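PDB 1YLQ: polymerase nucleotidyl transferase domain-containing protein from Archaeoglobus fulgidus, which probably transfers nucleotidyl groups, acting as a small nucleotidyltransferase. Local coordinates for residues Q16-Y21 against V40-D45. Sequence-based numbering, arbitrary orientation.
Sequences QDAEIY and VAIVSD
The two central strands of the mixed sheet in this nucleotidyltransferase domain pair here in antiparallel fashion, Glu19 and Tyr21 of strand 19-23 facing Val43 and Ala41 of strand 38-43 as hydrogen-bonded pairs. Glu19 N donates to Val43 O at 3.0 Å and Val43 N returns a bond to Glu19 O; Tyr21 N donates to Ala41 O, and Ala41 N to Tyr21 O at 2.8 Å. Between them, the non-hydrogen-bonded pair Ile20 and Ile42 turns to the face covered by helix 3-14. There Ile20 CG2 lies alongside Val40 CG1 at 3.6 Å, both side chains pointing the same way, and Ala18 CB meets Ile42 CG2 at 3.9 Å. On the other face the side chains of Tyr21 and Val43 cross at about a right angle: with CG beside the backbone N (chi1 -57°), the ring edge at CD2 meets Val43 CG2 at 3.7 Å, while Trp79 of helix 76-83 stacks on the ring.

Beyond the strand ends, Ser44 OG donates to the syn lone pair of Asp17 OD1 at 2.6 Å and also bonds to Val46 N. A water donates to Asp17 OD2 at 2.5 Å and, weakly, to the serine hydroxyl. An alanine in place of Ser44 would remove this hydroxyl, and is likely to leave the Asp17 carboxylate freer to turn and deprive Val46 N of this acceptor. Beside the apolar face under helix 3-14, the hydroxyl, giving its proton to the carboxylate and accepting from Val46 N, thus ties the loop after that helix to the chain leaving strand 38-43 and limits rotation of both side-chain groups.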
loop_
_atom_site.group_PDB
_atom_site.type_symbol
_atom_site.label_atom_id
_atom_site.label_comp_id
_atom_site.label_asym_id
_atom_site.label_seq_id
_atom_site.Cartn_x
_atom_site.Cartn_y
_atom_site.Cartn_z
ATOM N N GLN A 16 17.837 -13.715 -7.398
ATOM C CA GLN A 16 17.062 -14.114 -8.561
ATOM C C GLN A 16 15.908 -15.046 -8.193
ATOM O O GLN A 16 14.829 -14.977 -8.788
ATOM C CB GLN A 16 17.983 -14.828 -9.569
ATOM C CG GLN A 16 17.324 -15.056 -10.877
ATOM C CD GLN A 16 18.315 -15.418 -11.948
ATOM O OE1 GLN A 16 19.431 -15.862 -11.637
ATOM N NE2 GLN A 16 17.930 -15.229 -13.224
ATOM N N ASP A 17 16.131 -15.926 -7.221
ATOM C CA ASP A 17 15.104 -16.925 -6.922
ATOM C C ASP A 17 14.080 -16.474 -5.896
ATOM O O ASP A 17 13.230 -17.274 -5.481
ATOM C CB ASP A 17 15.731 -18.281 -6.513
ATOM C CG ASP A 17 16.333 -18.272 -5.068
ATOM O OD1 ASP A 17 16.221 -17.288 -4.306
ATOM O OD2 ASP A 17 16.963 -19.278 -4.671
ATOM N N ALA A 18 14.159 -15.220 -5.458
ATOM C CA ALA A 18 13.293 -14.812 -4.380
ATOM C C ALA A 18 11.820 -14.766 -4.755
ATOM O O ALA A 18 11.429 -14.514 -5.932
ATOM C CB ALA A 18 13.771 -13.510 -3.678
ATOM N N GLU A 19 10.983 -15.080 -3.779
ATOM C CA GLU A 19 9.560 -14.956 -3.972
ATOM C C GLU A 19 9.046 -13.868 -3.073
ATOM O O GLU A 19 9.606 -13.637 -1.989
ATOM C CB GLU A 19 8.834 -16.266 -3.711
ATOM C CG GLU A 19 9.152 -17.362 -4.769
ATOM C CD GLU A 19 8.326 -17.240 -6.087
ATOM O OE1 GLU A 19 8.012 -16.118 -6.613
ATOM O OE2 GLU A 19 8.013 -18.313 -6.630
ATOM N N ILE A 20 8.052 -13.131 -3.570
ATOM C CA ILE A 20 7.544 -12.004 -2.798
ATOM C C ILE A 20 6.079 -12.211 -2.517
ATOM O O ILE A 20 5.293 -12.468 -3.436
ATOM C CB ILE A 20 7.779 -10.628 -3.534
ATOM C CG1 ILE A 20 9.270 -10.445 -3.832
ATOM C CG2 ILE A 20 7.151 -9.462 -2.709
ATOM C CD1 ILE A 20 9.526 -9.516 -5.041
ATOM N N TYR A 21 5.730 -12.050 -1.248
ATOM C CA TYR A 21 4.348 -12.154 -0.825
ATOM C C TYR A 21 3.888 -10.883 -0.130
ATOM O O TYR A 21 4.634 -10.334 0.702
ATOM C CB TYR A 21 4.272 -13.286 0.195
ATOM C CG TYR A 21 4.785 -14.590 -0.327
ATOM C CD1 TYR A 21 3.953 -15.445 -1.026
ATOM C CD2 TYR A 21 6.119 -14.974 -0.116
ATOM C CE1 TYR A 21 4.402 -16.675 -1.494
ATOM C CE2 TYR A 21 6.609 -16.191 -0.638
ATOM C CZ TYR A 21 5.721 -17.044 -1.288
ATOM O OH TYR A 21 6.165 -18.251 -1.791
ATOM N N VAL A 40 5.502 -6.972 3.309
ATOM C CA VAL A 40 6.165 -7.559 2.131
ATOM C C VAL A 40 7.142 -8.607 2.627
ATOM O O VAL A 40 8.163 -8.283 3.233
ATOM C CB VAL A 40 6.954 -6.520 1.355
ATOM C CG1 VAL A 40 7.450 -7.120 0.013
ATOM C CG2 VAL A 40 6.104 -5.287 1.036
ATOM N N ALA A 41 6.845 -9.867 2.377
ATOM C CA ALA A 41 7.800 -10.928 2.750
ATOM C C ALA A 41 8.606 -11.272 1.489
ATOM O O ALA A 41 8.033 -11.533 0.430
ATOM C CB ALA A 41 7.075 -12.112 3.296
ATOM N N ILE A 42 9.929 -11.189 1.592
ATOM C CA ILE A 42 10.815 -11.535 0.503
ATOM C C ILE A 42 11.594 -12.776 0.941
ATOM O O ILE A 42 12.333 -12.740 1.917
ATOM C CB ILE A 42 11.724 -10.345 0.158
ATOM C CG1 ILE A 42 10.836 -9.099 -0.104
ATOM C CG2 ILE A 42 12.710 -10.727 -1.087
ATOM C CD1 ILE A 42 11.575 -7.844 -0.327
ATOM N N VAL A 43 11.402 -13.888 0.235
ATOM C CA VAL A 43 11.665 -15.193 0.799
ATOM C C VAL A 43 12.623 -15.960 -0.109
ATOM O O VAL A 43 12.345 -16.155 -1.289
ATOM C CB VAL A 43 10.352 -16.016 0.918
ATOM C CG1 VAL A 43 10.630 -17.422 1.441
ATOM C CG2 VAL A 43 9.266 -15.244 1.793
ATOM N N SER A 44 13.750 -16.408 0.459
ATOM C CA SER A 44 14.705 -17.235 -0.319
ATOM C C SER A 44 15.617 -17.892 0.682
ATOM O O SER A 44 15.937 -17.278 1.704
ATOM C CB SER A 44 15.561 -16.330 -1.223
ATOM O OG SER A 44 16.643 -17.081 -1.761
ATOM N N ASP A 45 16.109 -19.096 0.384
ATOM C CA ASP A 45 17.107 -19.688 1.295
ATOM C C ASP A 45 18.486 -19.045 1.145
ATOM O O ASP A 45 19.394 -19.290 1.942
ATOM C CB ASP A 45 17.173 -21.207 1.154
ATOM C CG ASP A 45 16.025 -21.894 1.862
ATOM O OD1 ASP A 45 15.314 -21.267 2.718
ATOM O OD2 ASP A 45 15.850 -23.088 1.611
HETATM O O HOH W 1 17.886 -20.046 -2.533
#